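Local coordinates for putative CRISPR-associated endoribonuclease-like protein Cas6 (Pyrococcus furiosus, PDB 3UFC) that binds CRISPR RNA as a Cas6-family protein of the CRISPR adaptive immune system, which protects the cell against viruses and other mobile genetic elements, at residues A[189-194]-A[204-209]; A[128-133]-A[235-240]; A[134-139]-A[149-154]. One frame throughout, in Å; residues are numbered along the deposited sequence.

All three contacts lie in the C-terminal half of the chain. Contacts 1 and 2 belong to one four-stranded antiparallel sheet, ordered 183-197, 200-213, 125-130, 237-239. Contact 1 pairs the first two strands and contact 2 the last two, with centres about 10 Å apart. Strands 200-213 and 125-130 are neighbours and join them. Contact 3 is a separate two-stranded hairpin, its centre about 11 Å from contact 1 and 16 Å from contact 2. Along the chain contact 3 closes before contact 1 opens, and both are nested inside the loop closed by contact 2. Ser205 N meets Ile134 O at 2.9 Å, which ties the hairpin's base to the sheet.

Contact 1. Residues A[189-194]-A[204-209]; sequences KFKPTR and GSLMVF
Lys191 and Leu206 form the tight part of this contact. Their side chains run side by side and point the same way. Lys191 CD lies 3.3 Å from Leu206 CD1, closer than usual for two carbons. The lysine reaches this place because CG sits between its backbone N and carbonyl carbon (chi1 68°) and the chain then bends at each later torsion. Its aliphatic part is thus pressed along the leucine. Thr193 continues the same face. Its CG2 comes within 3.3 Å of Gly204 O.

The other end of this face is looser. Lys189 and Val208 also run alongside each other, but Lys189 CD is 3.8 Å from Val208 CG2. The exposed lysine then leads its ammonium group away from the pair. The valine is buried and touches Ile127 and Ser129 of the next strand.

On the opposite face the Phe190 ring turns its edge to Ser205. Ring atom CE1 lies 3.3 Å from Ser205 OG, and Ser205 CB is in the ring plane. Pro192 N sits over one face of the ring, toward its rim. Pro153 also touches Phe190, and Met207 beside it is buried.

Six backbone bonds hold the strands, two for each hydrogen-bonded pair. Lys189 N reaches Val208 O at 3.1 Å. The strands belong to one beta hairpin. Backbone bonds fix the register, while the side chains add apolar and van der Waals contacts, with both lysines lending their methylenes and not their charges.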
ATOM      1  N   LYS A 189     -13.050  12.737  -1.326  1.00 37.82           N
ATOM      2  CA  LYS A 189     -12.004  13.573  -0.733  1.00 38.47           C
ATOM      3  C   LYS A 189     -10.705  13.312  -1.493  1.00 38.03           C
ATOM      4  O   LYS A 189     -10.480  12.203  -1.975  1.00 35.97           O
ATOM      5  CB  LYS A 189     -11.801  13.231   0.747  1.00 40.56           C
ATOM      6  CG  LYS A 189     -13.029  13.425   1.628  1.00 45.11           C
ATOM      7  CD  LYS A 189     -12.727  13.021   3.068  1.00 47.86           C
ATOM      8  CE  LYS A 189     -13.964  13.094   3.951  1.00 50.81           C
ATOM      9  NZ  LYS A 189     -14.528  14.472   4.022  1.00 53.20           N
ATOM     10  N   PHE A 190      -9.847  14.323  -1.592  1.00 36.60           N
ATOM     11  CA  PHE A 190      -8.596  14.166  -2.322  1.00 36.59           C
ATOM     12  C   PHE A 190      -7.477  15.121  -1.925  1.00 37.80           C
ATOM     13  O   PHE A 190      -7.712  16.296  -1.646  1.00 39.09           O
ATOM     14  CB  PHE A 190      -8.857  14.328  -3.824  1.00 35.81           C
ATOM     15  CG  PHE A 190      -7.608  14.523  -4.642  1.00 35.68           C
ATOM     16  CD1 PHE A 190      -6.782  13.449  -4.946  1.00 33.99           C
ATOM     17  CD2 PHE A 190      -7.242  15.793  -5.079  1.00 34.97           C
ATOM     18  CE1 PHE A 190      -5.610  13.634  -5.672  1.00 35.79           C
ATOM     19  CE2 PHE A 190      -6.074  15.992  -5.804  1.00 36.45           C
ATOM     20  CZ  PHE A 190      -5.253  14.910  -6.102  1.00 36.53           C
ATOM     21  N   LYS A 191      -6.254  14.598  -1.911  1.00 38.87           N
ATOM     22  CA  LYS A 191      -5.062  15.385  -1.621  1.00 38.64           C
ATOM     23  C   LYS A 191      -3.883  14.664  -2.272  1.00 37.77           C
ATOM     24  O   LYS A 191      -3.668  13.469  -2.042  1.00 35.15           O
ATOM     25  CB  LYS A 191      -4.838  15.538  -0.113  1.00 41.82           C
ATOM     26  CG  LYS A 191      -4.469  14.263   0.612  1.00 46.24           C
ATOM     27  CD  LYS A 191      -3.169  14.431   1.389  1.00 49.66           C
ATOM     28  CE  LYS A 191      -3.303  15.425   2.532  1.00 50.13           C
ATOM     29  NZ  LYS A 191      -3.582  16.807   2.065  1.00 51.19           N
ATOM     30  N   PRO A 192      -3.117  15.379  -3.116  1.00 36.43           N
ATOM     31  CA  PRO A 192      -1.960  14.805  -3.806  1.00 34.89           C
ATOM     32  C   PRO A 192      -0.802  14.550  -2.857  1.00 34.57           C
ATOM     33  O   PRO A 192      -0.696  15.186  -1.809  1.00 33.51           O
ATOM     34  CB  PRO A 192      -1.622  15.868  -4.843  1.00 36.35           C
ATOM     35  CG  PRO A 192      -1.933  17.130  -4.103  1.00 36.65           C
ATOM     36  CD  PRO A 192      -3.273  16.802  -3.469  1.00 36.46           C
ATOM     37  N   THR A 193       0.065  13.617  -3.230  1.00 32.26           N
ATOM     38  CA  THR A 193       1.216  13.301  -2.404  1.00 31.42           C
ATOM     39  C   THR A 193       2.418  13.025  -3.293  1.00 29.77           C
ATOM     40  O   THR A 193       2.271  12.672  -4.464  1.00 29.50           O
ATOM     41  CB  THR A 193       0.950  12.068  -1.521  1.00 33.96           C
ATOM     42  OG1 THR A 193       1.982  11.965  -0.532  1.00 39.02           O
ATOM     43  CG2 THR A 193       0.941  10.800  -2.362  1.00 31.17           C
ATOM     44  N   ARG A 194       3.606  13.188  -2.729  1.00 27.29           N
ATOM     45  CA  ARG A 194       4.840  12.961  -3.462  1.00 29.11           C
ATOM     46  C   ARG A 194       5.813  12.265  -2.523  1.00 26.51           C
ATOM     47  O   ARG A 194       6.093  12.759  -1.436  1.00 27.53           O
ATOM     48  CB  ARG A 194       5.425  14.300  -3.927  1.00 30.84           C
ATOM     49  CG  ARG A 194       6.647  14.159  -4.814  1.00 35.99           C
ATOM     50  CD  ARG A 194       7.189  15.513  -5.241  1.00 37.20           C
ATOM     51  NE  ARG A 194       7.729  16.274  -4.118  1.00 39.61           N
ATOM     52  CZ  ARG A 194       8.410  17.410  -4.249  1.00 41.22           C
ATOM     53  NH1 ARG A 194       8.633  17.914  -5.456  1.00 41.37           N
ATOM     54  NH2 ARG A 194       8.872  18.041  -3.176  1.00 43.02           N
ATOM     55  N   GLY A 204       1.115  10.192  -5.978  1.00 26.88           N
ATOM     56  CA  GLY A 204      -0.133   9.461  -5.875  1.00 25.51           C
ATOM     57  C   GLY A 204      -1.220  10.274  -5.204  1.00 27.90           C
ATOM     58  O   GLY A 204      -1.061  11.473  -4.946  1.00 28.94           O
ATOM     59  N   SER A 205      -2.326   9.612  -4.894  1.00 26.28           N
ATOM     60  CA  SER A 205      -3.447  10.288  -4.282  1.00 26.26           C
ATOM     61  C   SER A 205      -3.919   9.663  -2.978  1.00 26.31           C
ATOM     62  O   SER A 205      -4.157   8.456  -2.903  1.00 23.73           O
ATOM     63  CB  SER A 205      -4.627  10.304  -5.258  1.00 28.64           C
ATOM     64  OG  SER A 205      -4.246  10.807  -6.530  1.00 31.84           O
ATOM     65  N   LEU A 206      -4.024  10.488  -1.941  1.00 26.57           N
ATOM     66  CA  LEU A 206      -4.578  10.025  -0.680  1.00 28.52           C
ATOM     67  C   LEU A 206      -6.026  10.368  -1.005  1.00 28.29           C
ATOM     68  O   LEU A 206      -6.316  11.488  -1.422  1.00 30.88           O
ATOM     69  CB  LEU A 206      -4.046  10.857   0.491  1.00 29.57           C
ATOM     70  CG  LEU A 206      -2.638  10.438   0.940  1.00 30.93           C
ATOM     71  CD1 LEU A 206      -2.128  11.360   2.046  1.00 34.35           C
ATOM     72  CD2 LEU A 206      -2.680   8.996   1.435  1.00 30.91           C
ATOM     73  N   MET A 207      -6.938   9.420  -0.860  1.00 27.24           N
ATOM     74  CA  MET A 207      -8.307   9.725  -1.238  1.00 27.96           C
ATOM     75  C   MET A 207      -9.389   8.851  -0.636  1.00 27.27           C
ATOM     76  O   MET A 207      -9.139   7.745  -0.161  1.00 25.57           O
ATOM     77  CB  MET A 207      -8.416   9.659  -2.773  1.00 29.21           C
ATOM     78  CG  MET A 207      -7.966   8.308  -3.370  1.00 30.15           C
ATOM     79  SD  MET A 207      -7.704   8.253  -5.197  1.00 31.15           S
ATOM     80  CE  MET A 207      -9.365   7.973  -5.782  1.00 28.66           C
ATOM     81  N   VAL A 208     -10.602   9.388  -0.655  1.00 27.94           N
ATOM     82  CA  VAL A 208     -11.778   8.674  -0.195  1.00 28.01           C
ATOM     83  C   VAL A 208     -12.628   8.675  -1.458  1.00 28.65           C
ATOM     84  O   VAL A 208     -12.829   9.725  -2.074  1.00 30.67           O
ATOM     85  CB  VAL A 208     -12.518   9.423   0.937  1.00 28.57           C
ATOM     86  CG1 VAL A 208     -13.829   8.711   1.255  1.00 27.41           C
ATOM     87  CG2 VAL A 208     -11.639   9.485   2.179  1.00 26.26           C
ATOM     88  N   PHE A 209     -13.088   7.505  -1.872  1.00 26.93           N
ATOM     89  CA  PHE A 209     -13.892   7.423  -3.079  1.00 27.19           C
ATOM     90  C   PHE A 209     -14.918   6.323  -2.986  1.00 26.74           C
ATOM     91  O   PHE A 209     -14.719   5.331  -2.289  1.00 25.66           O
ATOM     92  CB  PHE A 209     -13.010   7.175  -4.313  1.00 26.86           C
ATOM     93  CG  PHE A 209     -12.232   5.879  -4.268  1.00 26.86           C
ATOM     94  CD1 PHE A 209     -11.084   5.761  -3.484  1.00 25.41           C
ATOM     95  CD2 PHE A 209     -12.636   4.783  -5.026  1.00 25.34           C
ATOM     96  CE1 PHE A 209     -10.351   4.570  -3.461  1.00 22.37           C
ATOM     97  CE2 PHE A 209     -11.910   3.592  -5.009  1.00 24.11           C
ATOM     98  CZ  PHE A 209     -10.760   3.490  -4.221  1.00 23.65           C
TER

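Contact 2. Residues A[128-133]-A[235-240]; sequences FSTLSP and GMVKII
The Phe128 ring has Lys238 O at its edge, in the ring plane. Val237 and Ile239 approach the ring obliquely. Val237 CG2 lies 3.6 Å from Phe128 CD2, and Ile239 CG1 lies 3.8 Å from Phe128 CE2. Ile239 runs beside the phenylalanine and points the same way, whereas Val237 slants across it. Phe226 also meets the ring, with the two planes at about 55°.

Lys238 stands on the other face of the sheet with Ser129. Its extended chain passes Ser129 CB and crosses Leu131 at about a right angle. Leu131 CD1 meets Met236 CE at 4.1 Å.

Ser129 and Lys238 are joined by two backbone bonds. Ser129 N reaches Lys238 O at 2.9 Å, in the carbonyl plane. The nearly straight bond from Leu131 N to Met236 O is 2.6 Å long, and Ser132 N adds a weak one to the same oxygen.

Beyond the strand Ser132 turns OG between its backbone N and carbonyl carbon (chi1 53°). There it accepts a hydrogen bond from Met236 N at 2.8 Å and also bonds to Phe54 O. Gly235 N bonds to Pro133 O at 2.7 Å.

This is antiparallel pairing of a short C-terminal edge strand with an inner strand (125-130) of the four-stranded sheet. It fits the C-terminal ferredoxin-like domain of a Cas6-family protein.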
ATOM      1  N   PHE A 128     -14.182   3.544  -0.145  1.00 27.52           N
ATOM      2  CA  PHE A 128     -12.815   3.199   0.241  1.00 25.62           C
ATOM      3  C   PHE A 128     -12.037   4.433   0.684  1.00 25.37           C
ATOM      4  O   PHE A 128     -12.249   5.534   0.171  1.00 26.65           O
ATOM      5  CB  PHE A 128     -12.064   2.549  -0.936  1.00 24.07           C
ATOM      6  CG  PHE A 128     -12.549   1.168  -1.303  1.00 24.68           C
ATOM      7  CD1 PHE A 128     -13.090   0.921  -2.564  1.00 21.36           C
ATOM      8  CD2 PHE A 128     -12.427   0.104  -0.407  1.00 23.54           C
ATOM      9  CE1 PHE A 128     -13.498  -0.363  -2.933  1.00 22.52           C
ATOM     10  CE2 PHE A 128     -12.829  -1.186  -0.760  1.00 22.59           C
ATOM     11  CZ  PHE A 128     -13.366  -1.424  -2.027  1.00 23.42           C
ATOM     12  N   SER A 129     -11.131   4.241   1.636  1.00 24.53           N
ATOM     13  CA  SER A 129     -10.291   5.327   2.116  1.00 24.06           C
ATOM     14  C   SER A 129      -8.857   4.802   2.120  1.00 23.07           C
ATOM     15  O   SER A 129      -8.591   3.710   2.622  1.00 21.92           O
ATOM     16  CB  SER A 129     -10.707   5.761   3.526  1.00 25.52           C
ATOM     17  OG  SER A 129      -9.966   6.902   3.923  1.00 27.11           O
ATOM     18  N   THR A 130      -7.935   5.586   1.566  1.00 23.89           N
ATOM     19  CA  THR A 130      -6.540   5.175   1.467  1.00 22.50           C
ATOM     20  C   THR A 130      -5.760   5.119   2.771  1.00 24.08           C
ATOM     21  O   THR A 130      -5.894   5.999   3.624  1.00 23.48           O
ATOM     22  CB  THR A 130      -5.753   6.102   0.503  1.00 23.02           C
ATOM     23  OG1 THR A 130      -5.946   7.471   0.882  1.00 20.12           O
ATOM     24  CG2 THR A 130      -6.227   5.913  -0.928  1.00 21.93           C
ATOM     25  N   LEU A 131      -4.953   4.067   2.912  1.00 22.74           N
ATOM     26  CA  LEU A 131      -4.065   3.901   4.058  1.00 22.11           C
ATOM     27  C   LEU A 131      -2.656   4.208   3.517  1.00 22.82           C
ATOM     28  O   LEU A 131      -1.722   4.472   4.271  1.00 23.44           O
ATOM     29  CB  LEU A 131      -4.149   2.474   4.615  1.00 21.61           C
ATOM     30  CG  LEU A 131      -5.504   2.135   5.254  1.00 21.40           C
ATOM     31  CD1 LEU A 131      -5.462   0.727   5.828  1.00 19.96           C
ATOM     32  CD2 LEU A 131      -5.831   3.153   6.350  1.00 24.17           C
ATOM     33  N   SER A 132      -2.522   4.139   2.193  1.00 22.46           N
ATOM     34  CA  SER A 132      -1.283   4.480   1.482  1.00 20.58           C
ATOM     35  C   SER A 132      -1.774   5.042   0.138  1.00 20.55           C
ATOM     36  O   SER A 132      -2.810   4.619  -0.368  1.00 18.61           O
ATOM     37  CB  SER A 132      -0.349   3.266   1.303  1.00 18.26           C
ATOM     38  OG  SER A 132      -0.972   2.145   0.706  1.00 23.38           O
ATOM     39  N   PRO A 133      -1.045   6.015  -0.440  1.00 21.25           N
ATOM     40  CA  PRO A 133      -1.418   6.651  -1.713  1.00 21.37           C
ATOM     41  C   PRO A 133      -1.644   5.737  -2.910  1.00 18.96           C
ATOM     42  O   PRO A 133      -0.905   4.785  -3.125  1.00 19.19           O
ATOM     43  CB  PRO A 133      -0.270   7.639  -1.968  1.00 23.18           C
ATOM     44  CG  PRO A 133       0.304   7.891  -0.605  1.00 24.32           C
ATOM     45  CD  PRO A 133       0.261   6.514   0.024  1.00 21.56           C
ATOM     46  N   GLY A 235      -1.422   2.196  -2.480  1.00 17.91           N
ATOM     47  CA  GLY A 235      -2.760   1.752  -2.833  1.00 19.21           C
ATOM     48  C   GLY A 235      -3.585   0.973  -1.833  1.00 18.67           C
ATOM     49  O   GLY A 235      -4.646   0.459  -2.186  1.00 20.22           O
ATOM     50  N   MET A 236      -3.128   0.876  -0.592  1.00 19.56           N
ATOM     51  CA  MET A 236      -3.900   0.130   0.391  1.00 18.83           C
ATOM     52  C   MET A 236      -5.078   0.971   0.846  1.00 19.54           C
ATOM     53  O   MET A 236      -4.939   2.170   1.064  1.00 16.74           O
ATOM     54  CB  MET A 236      -3.040  -0.250   1.597  1.00 18.74           C
ATOM     55  CG  MET A 236      -3.760  -1.223   2.529  1.00 21.50           C
ATOM     56  SD  MET A 236      -2.738  -1.839   3.875  1.00 20.95           S
ATOM     57  CE  MET A 236      -3.976  -2.935   4.725  1.00 16.09           C
ATOM     58  N   VAL A 237      -6.239   0.339   0.977  1.00 18.97           N
ATOM     59  CA  VAL A 237      -7.432   1.049   1.411  1.00 20.34           C
ATOM     60  C   VAL A 237      -8.167   0.296   2.512  1.00 21.43           C
ATOM     61  O   VAL A 237      -7.924  -0.886   2.749  1.00 23.68           O
ATOM     62  CB  VAL A 237      -8.437   1.240   0.247  1.00 19.35           C
ATOM     63  CG1 VAL A 237      -7.842   2.119  -0.841  1.00 19.70           C
ATOM     64  CG2 VAL A 237      -8.824  -0.109  -0.322  1.00 20.23           C
ATOM     65  N   LYS A 238      -9.068   1.003   3.177  1.00 24.76           N
ATOM     66  CA  LYS A 238      -9.906   0.416   4.215  1.00 27.54           C
ATOM     67  C   LYS A 238     -11.332   0.768   3.808  1.00 28.31           C
ATOM     68  O   LYS A 238     -11.541   1.672   2.998  1.00 28.17           O
ATOM     69  CB  LYS A 238      -9.612   1.035   5.580  1.00 26.85           C
ATOM     70  CG  LYS A 238      -9.991   2.500   5.689  1.00 29.49           C
ATOM     71  CD  LYS A 238      -9.727   3.008   7.098  1.00 35.25           C
ATOM     72  CE  LYS A 238      -9.971   4.503   7.209  1.00 39.66           C
ATOM     73  NZ  LYS A 238      -9.653   4.997   8.582  1.00 43.26           N
ATOM     74  N   ILE A 239     -12.304   0.054   4.359  1.00 30.86           N
ATOM     75  CA  ILE A 239     -13.704   0.327   4.061  1.00 34.37           C
ATOM     76  C   ILE A 239     -14.290   1.227   5.143  1.00 36.65           C
ATOM     77  O   ILE A 239     -13.968   1.080   6.320  1.00 37.00           O
ATOM     78  CB  ILE A 239     -14.526  -0.981   4.010  1.00 35.60           C
ATOM     79  CG1 ILE A 239     -14.160  -1.770   2.753  1.00 36.66           C
ATOM     80  CG2 ILE A 239     -16.024  -0.674   4.036  1.00 36.64           C
ATOM     81  CD1 ILE A 239     -14.819  -3.118   2.669  1.00 41.43           C
ATOM     82  N   ILE A 240     -15.125   2.177   4.742  1.00 40.89           N
ATOM     83  CA  ILE A 240     -15.784   3.057   5.698  1.00 46.24           C
ATOM     84  C   ILE A 240     -17.283   3.009   5.423  1.00 50.18           C
ATOM     85  O   ILE A 240     -17.712   2.994   4.268  1.00 48.28           O
ATOM     86  CB  ILE A 240     -15.272   4.520   5.618  1.00 46.14           C
ATOM     87  CG1 ILE A 240     -15.373   5.045   4.196  1.00 47.77           C
ATOM     88  CG2 ILE A 240     -13.831   4.599   6.106  1.00 46.49           C
ATOM     89  CD1 ILE A 240     -14.811   6.448   4.036  1.00 49.93           C
TER

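Contact 3. Residues A[134-139]-A[149-154]; sequences IVVRTV and WDLYPH
Arg137 and Asp150 lie alongside each other across the hairpin and point the same way. The guanidinium and carboxylate planes are turned 40° apart, so the two groups do not meet flat. Arg137 NH1 forms a salt bridge with Asp150 OD2, whose exact place is uncertain. Bends at chi2 and chi3 bring NH1 to the carboxylate. His148 ND1 bonds to Arg137 NH2, and Arg203 N bonds to Asp150 OD1, so both charged groups have a second partner.

On the other face Thr138 and Leu151 slant across each other. Thr138 has OG1 anti to the backbone N (chi1 -176°), which leaves CG2 between N and the carbonyl carbon and brings the methyl within 3.9 Å of Leu151 CD1. The same methyl lies 4.0 Å from Trp149 CB. The exposed indole leads away from the pair, with Leu151 CD2 at its edge. Arg161 of helix 158-174 touches this face at Val136, Thr138 and Leu151.

Thr138 N bonds to Trp149 O at 2.9 Å, and Trp149 N to Thr138 O at 2.8 Å. Leu151 N meets Val136 O at 2.7 Å.

Past this bond the strands separate. One water accepts a hydrogen bond from Val136 N at 3.0 Å and also reaches Leu151 O; a second lies 2.8 Å from both Ile134 O and Leu151 O. Together these features describe a two-stranded beta hairpin, strands 136-142 and 145-151, with a water-bridged base in the C-terminal part of this Cas6-family protein.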
ATOM      1  N   ILE A 134      -2.677   6.041  -3.690  1.00 19.08           N
ATOM      2  CA  ILE A 134      -2.973   5.266  -4.885  1.00 19.33           C
ATOM      3  C   ILE A 134      -2.191   5.857  -6.060  1.00 21.71           C
ATOM      4  O   ILE A 134      -2.251   7.064  -6.330  1.00 21.42           O
ATOM      5  CB  ILE A 134      -4.487   5.259  -5.181  1.00 20.16           C
ATOM      6  CG1 ILE A 134      -5.185   4.309  -4.200  1.00 18.63           C
ATOM      7  CG2 ILE A 134      -4.753   4.819  -6.625  1.00 19.57           C
ATOM      8  CD1 ILE A 134      -6.704   4.295  -4.324  1.00 21.99           C
ATOM      9  N   VAL A 135      -1.445   4.994  -6.739  1.00 21.63           N
ATOM     10  CA  VAL A 135      -0.619   5.390  -7.872  1.00 20.99           C
ATOM     11  C   VAL A 135      -1.186   4.838  -9.177  1.00 21.44           C
ATOM     12  O   VAL A 135      -1.442   3.642  -9.300  1.00 19.33           O
ATOM     13  CB  VAL A 135       0.826   4.861  -7.707  1.00 22.07           C
ATOM     14  CG1 VAL A 135       1.681   5.267  -8.914  1.00 22.69           C
ATOM     15  CG2 VAL A 135       1.440   5.414  -6.416  1.00 19.52           C
ATOM     16  N   VAL A 136      -1.399   5.726 -10.142  1.00 22.00           N
ATOM     17  CA  VAL A 136      -1.910   5.343 -11.453  1.00 22.04           C
ATOM     18  C   VAL A 136      -1.099   6.141 -12.461  1.00 26.08           C
ATOM     19  O   VAL A 136      -1.104   7.374 -12.436  1.00 24.12           O
ATOM     20  CB  VAL A 136      -3.404   5.696 -11.619  1.00 22.70           C
ATOM     21  CG1 VAL A 136      -3.874   5.290 -13.014  1.00 20.16           C
ATOM     22  CG2 VAL A 136      -4.242   4.979 -10.549  1.00 19.44           C
ATOM     23  N   ARG A 137      -0.405   5.441 -13.348  1.00 28.62           N
ATOM     24  CA  ARG A 137       0.439   6.118 -14.320  1.00 33.42           C
ATOM     25  C   ARG A 137       0.131   5.821 -15.778  1.00 34.74           C
ATOM     26  O   ARG A 137      -0.602   4.888 -16.108  1.00 33.08           O
ATOM     27  CB  ARG A 137       1.902   5.771 -14.041  1.00 34.96           C
ATOM     28  CG  ARG A 137       2.323   6.043 -12.613  1.00 38.86           C
ATOM     29  CD  ARG A 137       2.984   4.828 -11.998  1.00 43.23           C
ATOM     30  NE  ARG A 137       4.358   4.632 -12.443  1.00 44.55           N
ATOM     31  CZ  ARG A 137       5.377   5.412 -12.096  1.00 47.96           C
ATOM     32  NH1 ARG A 137       5.182   6.453 -11.302  1.00 49.19           N
ATOM     33  NH2 ARG A 137       6.600   5.140 -12.527  1.00 48.19           N
ATOM     34  N   THR A 138       0.706   6.647 -16.645  1.00 36.70           N
ATOM     35  CA  THR A 138       0.561   6.503 -18.081  1.00 40.10           C
ATOM     36  C   THR A 138       1.917   6.886 -18.670  1.00 43.34           C
ATOM     37  O   THR A 138       2.806   7.330 -17.944  1.00 42.25           O
ATOM     38  CB  THR A 138      -0.546   7.423 -18.637  1.00 39.10           C
ATOM     39  OG1 THR A 138      -0.707   7.178 -20.039  1.00 41.44           O
ATOM     40  CG2 THR A 138      -0.202   8.880 -18.416  1.00 37.69           C
ATOM     41  N   VAL A 139       2.084   6.707 -19.973  1.00 47.89           N
ATOM     42  CA  VAL A 139       3.349   7.036 -20.617  1.00 53.43           C
ATOM     43  C   VAL A 139       3.282   8.335 -21.410  1.00 57.27           C
ATOM     44  O   VAL A 139       2.411   8.506 -22.262  1.00 57.94           O
ATOM     45  CB  VAL A 139       3.798   5.900 -21.565  1.00 53.14           C
ATOM     46  CG1 VAL A 139       5.042   6.316 -22.330  1.00 54.30           C
ATOM     47  CG2 VAL A 139       4.077   4.639 -20.766  1.00 53.34           C
ATOM     48  N   TRP A 149       4.236   9.010 -16.238  1.00 44.53           N
ATOM     49  CA  TRP A 149       3.531  10.193 -15.791  1.00 40.60           C
ATOM     50  C   TRP A 149       2.453   9.779 -14.790  1.00 37.46           C
ATOM     51  O   TRP A 149       1.545   9.016 -15.122  1.00 33.11           O
ATOM     52  CB  TRP A 149       2.907  10.912 -16.987  1.00 42.47           C
ATOM     53  CG  TRP A 149       2.361  12.250 -16.638  1.00 47.27           C
ATOM     54  CD1 TRP A 149       1.081  12.545 -16.266  1.00 47.96           C
ATOM     55  CD2 TRP A 149       3.096  13.477 -16.558  1.00 49.61           C
ATOM     56  NE1 TRP A 149       0.973  13.880 -15.955  1.00 49.99           N
ATOM     57  CE2 TRP A 149       2.197  14.476 -16.125  1.00 50.68           C
ATOM     58  CE3 TRP A 149       4.430  13.827 -16.807  1.00 50.43           C
ATOM     59  CZ2 TRP A 149       2.588  15.805 -15.936  1.00 51.80           C
ATOM     60  CZ3 TRP A 149       4.820  15.150 -16.617  1.00 51.77           C
ATOM     61  CH2 TRP A 149       3.900  16.122 -16.185  1.00 52.00           C
ATOM     62  N   ASP A 150       2.574  10.280 -13.565  1.00 34.55           N
ATOM     63  CA  ASP A 150       1.629   9.970 -12.496  1.00 34.03           C
ATOM     64  C   ASP A 150       0.339  10.765 -12.638  1.00 31.76           C
ATOM     65  O   ASP A 150       0.356  11.992 -12.778  1.00 31.61           O
ATOM     66  CB  ASP A 150       2.283  10.244 -11.138  1.00 35.07           C
ATOM     67  CG  ASP A 150       3.504   9.378 -10.907  1.00 38.29           C
ATOM     68  OD1 ASP A 150       4.321   9.693 -10.017  1.00 38.74           O
ATOM     69  OD2 ASP A 150       3.644   8.367 -11.625  1.00 40.35           O
ATOM     70  N   LEU A 151      -0.779  10.049 -12.596  1.00 28.15           N
ATOM     71  CA  LEU A 151      -2.097  10.653 -12.741  1.00 27.41           C
ATOM     72  C   LEU A 151      -2.845  10.769 -11.417  1.00 27.56           C
ATOM     73  O   LEU A 151      -2.532  10.071 -10.452  1.00 24.65           O
ATOM     74  CB  LEU A 151      -2.931   9.825 -13.721  1.00 26.89           C
ATOM     75  CG  LEU A 151      -2.332   9.656 -15.123  1.00 28.95           C
ATOM     76  CD1 LEU A 151      -3.105   8.595 -15.888  1.00 26.63           C
ATOM     77  CD2 LEU A 151      -2.361  10.996 -15.864  1.00 26.68           C
ATOM     78  N   TYR A 152      -3.836  11.659 -11.399  1.00 28.29           N
ATOM     79  CA  TYR A 152      -4.680  11.908 -10.232  1.00 30.96           C
ATOM     80  C   TYR A 152      -6.130  11.733 -10.679  1.00 32.24           C
ATOM     81  O   TYR A 152      -6.423  11.787 -11.872  1.00 31.95           O
ATOM     82  CB  TYR A 152      -4.473  13.332  -9.724  1.00 30.33           C
ATOM     83  CG  TYR A 152      -3.033  13.673  -9.431  1.00 31.72           C
ATOM     84  CD1 TYR A 152      -2.403  13.199  -8.283  1.00 30.47           C
ATOM     85  CD2 TYR A 152      -2.296  14.472 -10.306  1.00 31.91           C
ATOM     86  CE1 TYR A 152      -1.077  13.519  -8.006  1.00 31.74           C
ATOM     87  CE2 TYR A 152      -0.966  14.795 -10.042  1.00 31.59           C
ATOM     88  CZ  TYR A 152      -0.366  14.318  -8.889  1.00 32.79           C
ATOM     89  OH  TYR A 152       0.932  14.661  -8.605  1.00 34.64           O
ATOM     90  N   PRO A 153      -7.060  11.538  -9.726  1.00 34.23           N
ATOM     91  CA  PRO A 153      -8.477  11.353 -10.049  1.00 36.10           C
ATOM     92  C   PRO A 153      -9.104  12.414 -10.954  1.00 38.11           C
ATOM     93  O   PRO A 153     -10.086  12.132 -11.640  1.00 39.42           O
ATOM     94  CB  PRO A 153      -9.139  11.300  -8.673  1.00 37.75           C
ATOM     95  CG  PRO A 153      -8.069  10.700  -7.816  1.00 36.09           C
ATOM     96  CD  PRO A 153      -6.848  11.462  -8.269  1.00 34.28           C
ATOM     97  N   HIS A 154      -8.552  13.625 -10.965  1.00 40.35           N
ATOM     98  CA  HIS A 154      -9.116  14.672 -11.817  1.00 42.11           C
ATOM     99  C   HIS A 154      -8.612  14.610 -13.256  1.00 41.45           C
ATOM    100  O   HIS A 154      -9.066  15.370 -14.108  1.00 43.34           O
ATOM    101  CB  HIS A 154      -8.853  16.070 -11.234  1.00 45.16           C
ATOM    102  CG  HIS A 154      -7.405  16.400 -11.052  1.00 47.31           C
ATOM    103  ND1 HIS A 154      -6.746  16.226  -9.854  1.00 49.58           N
ATOM    104  CD2 HIS A 154      -6.493  16.914 -11.911  1.00 48.77           C
ATOM    105  CE1 HIS A 154      -5.492  16.622  -9.981  1.00 49.65           C
ATOM    106  NE2 HIS A 154      -5.312  17.044 -11.220  1.00 49.69           N
TER
HETATM  107  O   HOH W   1      -3.454   8.797  -8.102  1.00 24.23           O
HETATM  108  O   HOH W   2      -0.411   8.448  -9.553  1.00 21.90           O